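PDB 3D33: DUF3244 domain-containing protein from Bacteroides vulgatus ATCC 8482, which is of unknown function but adopts an immunoglobulin-like beta-sandwich fold, its family belonging to the E-set clan. Local coordinates for residues Y38-R49 against E71-A82. Residues are numbered along the deposited sequence; the frame is centred on the assembly and turned at random. Where two conformers were deposited one is given.
Sequences YLLTLKNASPDR and EVQSAYITISIA
The ring of Tyr-76 takes Lys-43 CE at its edge, near the ring plane, 4.0 Å from CD1, while Thr-41 CG2 approaches CE1 obliquely at 3.6 Å. With CG anti to the backbone N (chi1 175°), the ring lies along the extended lysine, whose methylenes pack beside the ring while its charged amine suits an exposed strand position. Tyr-76 OH reaches Thr-41 OG1 through a water bonded to both. The ring of Tyr-38 meets Ile-81 CG1 and Ala-82 CA obliquely; its CB packs 3.7 Å from Ala-82 CB, a methyl small enough to sit against it, and its hydroxyl bonds to Glu-108 O. In the guanidinium plane of Arg-49, NE and NH2 grip Asp-48 side-on, one nitrogen to each carboxylate oxygen; Trp-18 adds a cation-pi contact.

Strands 39-44 and 76-80 pair antiparallel, the latter at the edge of one sheet of the immunoglobulin-like sandwich. Leu-40 and Leu-42 form hydrogen-bonded pairs with Ile-79 and Ile-77, and the bond from Leu-42 N to Ile-77 O is nearly straight (173° at the hydrogen). These branched aliphatic residues face the opposing sheet, where Leu-42 and Ile-77 both touch Ile-53; Leu-40 CD2 lies 4.0 Å from Ile-79 CD1. Thr-41 and Thr-78 stand side by side on the other face.

Where strand 39-44 ends, Asn-44 OD1 accepts from Ser-46 N in an Asx turn that bends the chain. Glu-71 runs extended beside Asp-48 and Arg-49, placing OE2 3.4 Å from Asp-48 CA, and a water bridges OE2 to Pro-47 O. Replacing this glutamate by alanine removes the carboxylate, and would probably leave that water without one anchor and a gap beside Asp-48. Ser-74 OG donates to Glu-71 O at 2.7 Å and accepts from a water that also donates to Arg-49 O.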
# COMPACT_ATOMS: atom_id res chain seq x y z
N TYR A 38 -11.43 -1.92 8.61
CA TYR A 38 -10.34 -0.99 8.84
C TYR A 38 -8.96 -1.66 8.89
O TYR A 38 -8.03 -1.18 9.57
CB TYR A 38 -10.53 -0.28 10.19
CG TYR A 38 -11.71 0.66 10.27
CD1 TYR A 38 -12.03 1.52 9.23
CD2 TYR A 38 -12.47 0.72 11.44
CE1 TYR A 38 -13.09 2.39 9.33
CE2 TYR A 38 -13.54 1.59 11.55
CZ TYR A 38 -13.85 2.43 10.49
OH TYR A 38 -14.92 3.31 10.60
N LEU A 39 -8.83 -2.80 8.24
CA LEU A 39 -7.54 -3.40 8.03
C LEU A 39 -7.29 -3.41 6.54
O LEU A 39 -8.13 -3.91 5.77
CB LEU A 39 -7.50 -4.81 8.57
CG LEU A 39 -6.13 -5.46 8.69
CD1 LEU A 39 -5.30 -4.79 9.78
CD2 LEU A 39 -6.31 -6.95 8.99
N LEU A 40 -6.13 -2.88 6.16
CA LEU A 40 -5.63 -2.91 4.80
C LEU A 40 -4.64 -4.07 4.68
O LEU A 40 -3.80 -4.23 5.54
CB LEU A 40 -4.96 -1.58 4.54
CG LEU A 40 -4.38 -1.20 3.20
CD1 LEU A 40 -4.22 0.35 3.21
CD2 LEU A 40 -3.03 -1.87 2.98
N THR A 41 -4.78 -4.88 3.63
CA THR A 41 -3.88 -6.01 3.42
C THR A 41 -3.20 -5.88 2.08
O THR A 41 -3.88 -5.71 1.05
CB THR A 41 -4.61 -7.39 3.49
OG1 THR A 41 -5.20 -7.57 4.78
CG2 THR A 41 -3.65 -8.57 3.18
N LEU A 42 -1.88 -5.99 2.08
CA LEU A 42 -1.09 -6.04 0.87
C LEU A 42 -0.52 -7.43 0.69
O LEU A 42 0.03 -8.01 1.62
CB LEU A 42 0.05 -5.02 0.89
CG LEU A 42 1.02 -5.04 -0.28
CD1 LEU A 42 1.61 -3.63 -0.53
CD2 LEU A 42 2.15 -6.07 -0.11
N LYS A 43 -0.66 -7.95 -0.52
CA LYS A 43 -0.01 -9.21 -0.88
C LYS A 43 0.88 -9.02 -2.07
O LYS A 43 0.57 -8.24 -2.96
CB LYS A 43 -1.07 -10.24 -1.17
CG LYS A 43 -1.84 -10.61 0.08
CD LYS A 43 -2.58 -11.89 -0.07
CE LYS A 43 -3.27 -12.26 1.22
NZ LYS A 43 -3.56 -13.72 1.23
N ASN A 44 1.98 -9.77 -2.09
CA ASN A 44 2.97 -9.69 -3.14
C ASN A 44 3.25 -11.13 -3.55
O ASN A 44 3.85 -11.89 -2.78
CB ASN A 44 4.24 -9.00 -2.64
CG ASN A 44 5.33 -8.91 -3.70
OD1 ASN A 44 5.22 -9.50 -4.77
ND2 ASN A 44 6.43 -8.21 -3.38
N ALA A 45 2.83 -11.50 -4.75
CA ALA A 45 2.92 -12.89 -5.23
C ALA A 45 4.32 -13.28 -5.68
O ALA A 45 4.59 -14.47 -5.93
CB ALA A 45 1.92 -13.15 -6.35
N SER A 46 5.22 -12.31 -5.78
CA SER A 46 6.58 -12.57 -6.25
C SER A 46 7.58 -11.67 -5.51
O SER A 46 8.14 -10.74 -6.10
CB SER A 46 6.67 -12.34 -7.77
OG SER A 46 5.45 -12.69 -8.41
N PRO A 47 7.80 -11.94 -4.20
CA PRO A 47 8.71 -11.12 -3.40
C PRO A 47 10.09 -11.14 -4.01
O PRO A 47 10.65 -12.19 -4.24
CB PRO A 47 8.71 -11.81 -2.02
CG PRO A 47 7.50 -12.66 -2.01
CD PRO A 47 7.22 -13.04 -3.40
N ASP A 48 10.65 -9.96 -4.30
CA ASP A 48 11.91 -9.93 -5.05
C ASP A 48 12.70 -8.63 -4.90
O ASP A 48 13.68 -8.44 -5.58
CB ASP A 48 11.63 -10.17 -6.53
CG ASP A 48 10.76 -9.08 -7.15
OD1 ASP A 48 10.40 -8.12 -6.45
OD2 ASP A 48 10.43 -9.18 -8.35
N ARG A 49 12.24 -7.73 -4.04
CA ARG A 49 12.94 -6.49 -3.82
C ARG A 49 12.51 -5.88 -2.49
O ARG A 49 11.38 -6.13 -2.02
CB ARG A 49 12.62 -5.54 -4.97
CG ARG A 49 11.25 -4.88 -4.89
CD ARG A 49 10.88 -4.30 -6.23
NE ARG A 49 10.56 -5.37 -7.14
CZ ARG A 49 10.27 -5.22 -8.43
NH1 ARG A 49 10.22 -4.01 -8.98
NH2 ARG A 49 10.02 -6.29 -9.17
N GLU A 71 12.88 -7.30 1.57
CA GLU A 71 12.38 -8.25 0.58
C GLU A 71 11.81 -9.48 1.24
O GLU A 71 10.73 -9.93 0.89
CB GLU A 71 13.49 -8.64 -0.40
CG GLU A 71 13.13 -9.86 -1.25
CD GLU A 71 14.21 -10.21 -2.24
OE1 GLU A 71 15.13 -9.39 -2.43
OE2 GLU A 71 14.14 -11.31 -2.83
N VAL A 72 12.54 -10.03 2.21
CA VAL A 72 12.12 -11.28 2.85
C VAL A 72 10.76 -11.17 3.53
O VAL A 72 10.05 -12.16 3.64
CB VAL A 72 13.18 -11.84 3.84
CG1 VAL A 72 14.43 -12.23 3.07
CG2 VAL A 72 13.50 -10.83 4.95
N GLN A 73 10.40 -9.96 3.97
CA GLN A 73 9.12 -9.73 4.64
C GLN A 73 8.03 -9.12 3.74
O GLN A 73 6.95 -8.78 4.20
CB GLN A 73 9.35 -8.80 5.82
CG GLN A 73 10.33 -9.31 6.86
CD GLN A 73 10.69 -8.25 7.91
OE1 GLN A 73 9.90 -7.33 8.18
NE2 GLN A 73 11.87 -8.37 8.49
N SER A 74 8.32 -9.01 2.45
CA SER A 74 7.46 -8.26 1.53
C SER A 74 6.27 -9.01 0.92
O SER A 74 5.53 -8.41 0.16
CB SER A 74 8.32 -7.67 0.39
OG SER A 74 8.77 -8.68 -0.48
N ALA A 75 6.08 -10.30 1.26
CA ALA A 75 4.98 -11.07 0.69
C ALA A 75 3.58 -10.66 1.17
O ALA A 75 2.57 -10.90 0.47
CB ALA A 75 5.21 -12.56 0.96
N TYR A 76 3.52 -10.07 2.36
CA TYR A 76 2.25 -9.90 3.10
C TYR A 76 2.44 -8.90 4.23
O TYR A 76 3.33 -9.07 5.07
CB TYR A 76 1.81 -11.23 3.67
CG TYR A 76 0.60 -11.23 4.56
CD1 TYR A 76 -0.68 -11.18 4.01
CD2 TYR A 76 0.71 -11.32 5.94
CE1 TYR A 76 -1.81 -11.19 4.81
CE2 TYR A 76 -0.41 -11.35 6.74
CZ TYR A 76 -1.67 -11.26 6.17
OH TYR A 76 -2.78 -11.31 6.99
N ILE A 77 1.58 -7.89 4.24
CA ILE A 77 1.64 -6.78 5.20
C ILE A 77 0.20 -6.43 5.51
O ILE A 77 -0.62 -6.34 4.59
CB ILE A 77 2.39 -5.54 4.56
CG1 ILE A 77 3.87 -5.84 4.28
CG2 ILE A 77 2.27 -4.29 5.43
CD1 ILE A 77 4.69 -6.20 5.54
N THR A 78 -0.12 -6.27 6.79
CA THR A 78 -1.39 -5.63 7.17
C THR A 78 -1.16 -4.29 7.87
O THR A 78 -0.18 -4.10 8.62
CB THR A 78 -2.29 -6.52 8.03
OG1 THR A 78 -1.69 -6.74 9.33
CG2 THR A 78 -2.56 -7.86 7.33
N ILE A 79 -2.07 -3.38 7.60
CA ILE A 79 -2.00 -2.02 8.14
C ILE A 79 -3.38 -1.66 8.69
O ILE A 79 -4.36 -1.67 7.96
CB ILE A 79 -1.63 -1.01 7.06
CG1 ILE A 79 -0.28 -1.34 6.41
CG2 ILE A 79 -1.59 0.42 7.63
CD1 ILE A 79 0.02 -0.46 5.19
N SER A 80 -3.44 -1.32 9.96
CA SER A 80 -4.69 -0.84 10.56
C SER A 80 -4.88 0.60 10.19
O SER A 80 -4.00 1.45 10.45
CB SER A 80 -4.68 -0.92 12.07
OG SER A 80 -5.92 -0.40 12.55
N ILE A 81 -6.02 0.89 9.57
CA ILE A 81 -6.40 2.27 9.23
C ILE A 81 -7.44 2.82 10.22
O ILE A 81 -7.98 3.90 10.04
CB ILE A 81 -6.90 2.38 7.78
CG1 ILE A 81 -8.19 1.58 7.53
CG2 ILE A 81 -5.81 1.90 6.80
CD1 ILE A 81 -8.78 1.83 6.11
N ALA A 82 -7.69 2.07 11.28
CA ALA A 82 -8.81 2.32 12.19
C ALA A 82 -8.68 3.65 12.93
O ALA A 82 -9.66 4.26 13.31
CB ALA A 82 -8.92 1.19 13.20
O HOH W 1 -7.69 -2.76 12.61
O HOH W 2 -5.41 -10.05 5.83
O HOH W 3 12.56 -13.42 -2.13
O HOH W 4 9.32 -7.65 -2.98